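Local structure of glutathione S-transferase (Bombyx mori, 3AY8) at residues K5-P10 with E44-L49. The protein is probably a glutathione transferase, a homodimeric cytosolic enzyme expected to join glutathione to electrophilic substrates. Residues are numbered along the deposited sequence; the frame is centred on the assembly and turned at random.
Sequences KLYHFP and ESFLKL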
loop_
_atom_site.group_PDB
_atom_site.type_symbol
_atom_site.label_atom_id
_atom_site.label_comp_id
_atom_site.label_asym_id
_atom_site.label_seq_id
_atom_site.Cartn_x
_atom_site.Cartn_y
_atom_site.Cartn_z
ATOM N N LYS A 5 5.287 -18.422 13.732
ATOM C CA LYS A 5 5.856 -18.859 12.455
ATOM C C LYS A 5 5.692 -17.864 11.287
ATOM O O LYS A 5 4.617 -17.289 11.086
ATOM C CB LYS A 5 5.281 -20.227 12.070
ATOM C CG LYS A 5 5.919 -20.849 10.834
ATOM C CD LYS A 5 6.324 -22.303 11.065
ATOM C CE LYS A 5 5.155 -23.277 10.956
ATOM N NZ LYS A 5 5.639 -24.697 10.791
ATOM N N LEU A 6 6.763 -17.681 10.519
ATOM C CA LEU A 6 6.719 -16.884 9.286
ATOM C C LEU A 6 6.995 -17.761 8.074
ATOM O O LEU A 6 8.036 -18.417 8.011
ATOM C CB LEU A 6 7.726 -15.730 9.343
ATOM C CG LEU A 6 7.707 -14.749 8.158
ATOM C CD1 LEU A 6 6.463 -13.876 8.194
ATOM C CD2 LEU A 6 8.946 -13.887 8.128
ATOM N N TYR A 7 6.052 -17.792 7.136
ATOM C CA TYR A 7 6.282 -18.431 5.844
ATOM C C TYR A 7 6.920 -17.400 4.914
ATOM O O TYR A 7 6.313 -16.363 4.614
ATOM C CB TYR A 7 4.985 -19.000 5.267
ATOM C CG TYR A 7 4.423 -20.124 6.125
ATOM C CD1 TYR A 7 4.696 -21.463 5.817
ATOM C CD2 TYR A 7 3.661 -19.847 7.265
ATOM C CE1 TYR A 7 4.202 -22.502 6.611
ATOM C CE2 TYR A 7 3.160 -20.874 8.064
ATOM C CZ TYR A 7 3.441 -22.197 7.729
ATOM O OH TYR A 7 2.951 -23.214 8.507
ATOM N N HIS A 8 8.135 -17.708 4.461
ATOM C CA HIS A 8 9.063 -16.692 3.960
ATOM C C HIS A 8 9.739 -17.132 2.671
ATOM O O HIS A 8 10.177 -18.284 2.542
ATOM C CB HIS A 8 10.112 -16.395 5.051
ATOM C CG HIS A 8 11.159 -15.393 4.661
ATOM N ND1 HIS A 8 12.511 -15.625 4.833
ATOM C CD2 HIS A 8 11.055 -14.147 4.136
ATOM C CE1 HIS A 8 13.192 -14.565 4.426
ATOM N NE2 HIS A 8 12.333 -13.658 3.997
ATOM N N PHE A 9 9.830 -16.214 1.715
ATOM C CA PHE A 9 10.605 -16.447 0.495
ATOM C C PHE A 9 11.713 -15.394 0.448
ATOM O O PHE A 9 11.427 -14.231 0.150
ATOM C CB PHE A 9 9.685 -16.357 -0.741
ATOM C CG PHE A 9 10.375 -16.643 -2.070
ATOM C CD1 PHE A 9 11.381 -17.604 -2.177
ATOM C CD2 PHE A 9 9.982 -15.962 -3.220
ATOM C CE1 PHE A 9 11.989 -17.880 -3.414
ATOM C CE2 PHE A 9 10.577 -16.227 -4.459
ATOM C CZ PHE A 9 11.584 -17.191 -4.554
ATOM N N PRO A 10 12.979 -15.793 0.743
ATOM C CA PRO A 10 14.049 -14.799 0.906
ATOM C C PRO A 10 14.241 -13.873 -0.295
ATOM O O PRO A 10 14.737 -12.776 -0.136
ATOM C CB PRO A 10 15.300 -15.649 1.141
ATOM C CG PRO A 10 14.771 -16.925 1.739
ATOM C CD PRO A 10 13.455 -17.161 1.036
ATOM N N GLU A 44 2.639 -28.964 2.063
ATOM C CA GLU A 44 1.247 -29.033 2.529
ATOM C C GLU A 44 0.953 -28.051 3.662
ATOM O O GLU A 44 -0.132 -27.467 3.713
ATOM C CB GLU A 44 0.905 -30.454 3.000
ATOM C CG GLU A 44 0.991 -31.538 1.924
ATOM C CD GLU A 44 -0.304 -31.722 1.136
ATOM O OE1 GLU A 44 -1.272 -30.954 1.345
ATOM O OE2 GLU A 44 -0.350 -32.650 0.300
ATOM N N SER A 45 1.920 -27.888 4.566
ATOM C CA SER A 45 1.800 -26.975 5.709
ATOM C C SER A 45 1.518 -25.523 5.298
ATOM O O SER A 45 0.873 -24.781 6.040
ATOM C CB SER A 45 3.052 -27.044 6.595
ATOM O OG SER A 45 4.231 -26.776 5.854
ATOM N N PHE A 46 1.996 -25.137 4.116
ATOM C CA PHE A 46 1.763 -23.800 3.565
ATOM C C PHE A 46 0.452 -23.693 2.779
ATOM O O PHE A 46 -0.348 -22.787 3.027
ATOM C CB PHE A 46 2.943 -23.368 2.684
ATOM C CG PHE A 46 2.728 -22.054 1.973
ATOM C CD1 PHE A 46 2.631 -22.008 0.586
ATOM C CD2 PHE A 46 2.621 -20.862 2.691
ATOM C CE1 PHE A 46 2.437 -20.797 -0.079
ATOM C CE2 PHE A 46 2.423 -19.650 2.035
ATOM C CZ PHE A 46 2.330 -19.620 0.649
ATOM N N LEU A 47 0.249 -24.620 1.837
ATOM C CA LEU A 47 -0.934 -24.646 0.960
ATOM C C LEU A 47 -2.255 -24.751 1.735
ATOM O O LEU A 47 -3.307 -24.338 1.241
ATOM C CB LEU A 47 -0.825 -25.790 -0.069
ATOM C CG LEU A 47 0.414 -25.879 -0.976
ATOM C CD1 LEU A 47 0.567 -27.275 -1.551
ATOM C CD2 LEU A 47 0.401 -24.845 -2.095
ATOM N N LYS A 48 -2.173 -25.282 2.954
ATOM C CA LYS A 48 -3.327 -25.515 3.825
ATOM C C LYS A 48 -4.003 -24.242 4.357
ATOM O O LYS A 48 -5.222 -24.095 4.254
ATOM C CB LYS A 48 -2.906 -26.406 5.006
ATOM C CG LYS A 48 -4.033 -26.801 5.958
ATOM C CD LYS A 48 -3.495 -27.348 7.284
ATOM C CE LYS A 48 -3.014 -28.792 7.161
ATOM N NZ LYS A 48 -2.723 -29.394 8.495
ATOM N N LEU A 49 -3.209 -23.327 4.912
ATOM C CA LEU A 49 -3.738 -22.281 5.799
ATOM C C LEU A 49 -4.283 -20.988 5.175
ATOM O O LEU A 49 -5.080 -20.298 5.811
ATOM C CB LEU A 49 -2.728 -21.946 6.912
ATOM C CG LEU A 49 -1.216 -21.903 6.664
ATOM C CD1 LEU A 49 -0.817 -20.804 5.690
ATOM C CD2 LEU A 49 -0.494 -21.726 7.992
#
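Tyr7 carries this contact from the strand side and meets Ser45, Phe46 and Leu49 of the helix. Its ring lies obliquely against that of Phe46. The ring centroids are 5.8 Å apart and the planes are inclined at 38°. The nearest atoms of the pair are Tyr7 CD1 and Phe46 CD2, at 3.8 Å. The two side chains run alongside one another, Tyr7 reaching out from the strand and Phe46 reaching back from the helix, and Phe46 CD2 also comes within 4.0 Å of Tyr7 CB. Leu49 meets the tyrosine ring on its CE2 side with one methyl, CD2, 3.8 Å from Tyr7 CE2. The phenol end arrives at the helix backbone. Tyr7 OH is 3.6 Å from Ser45 O, too far to count as a hydrogen bond.

With CG anti to the carbonyl carbon (chi1 -65°), Tyr7 sends its ring away from the sheet to the helix. Phe46 CG is anti to the backbone N (chi1 175°), which turns its ring from the helix toward the sheet, beside the Tyr7 ring; it also touches Val55. Tyr7 is held in the sheet by backbone bonding with Thr57, and its side chain also touches Glu32 and Asp59 on the flanking strands. Leu49 packs on Thr57 and Asp59, while Ser45 OG makes a weak hydrogen bond to Glu32 OE1.

The contact lays helix 44-49 across one face of the thioredoxin-like sheet, nearly perpendicular to strand 5-8. Helix 13-25 packs on the other face through Leu6 and His8. Replacing Tyr7 with an alanine would probably open a gap between strand and helix, leaving Phe46 and Leu49 without their shared aromatic partner. Between these two segments the cohesion is chiefly apolar, and the polar bonds named here, Tyr7 to Thr57 and the weak one from Ser45 to Glu32, go to the neighbouring strands.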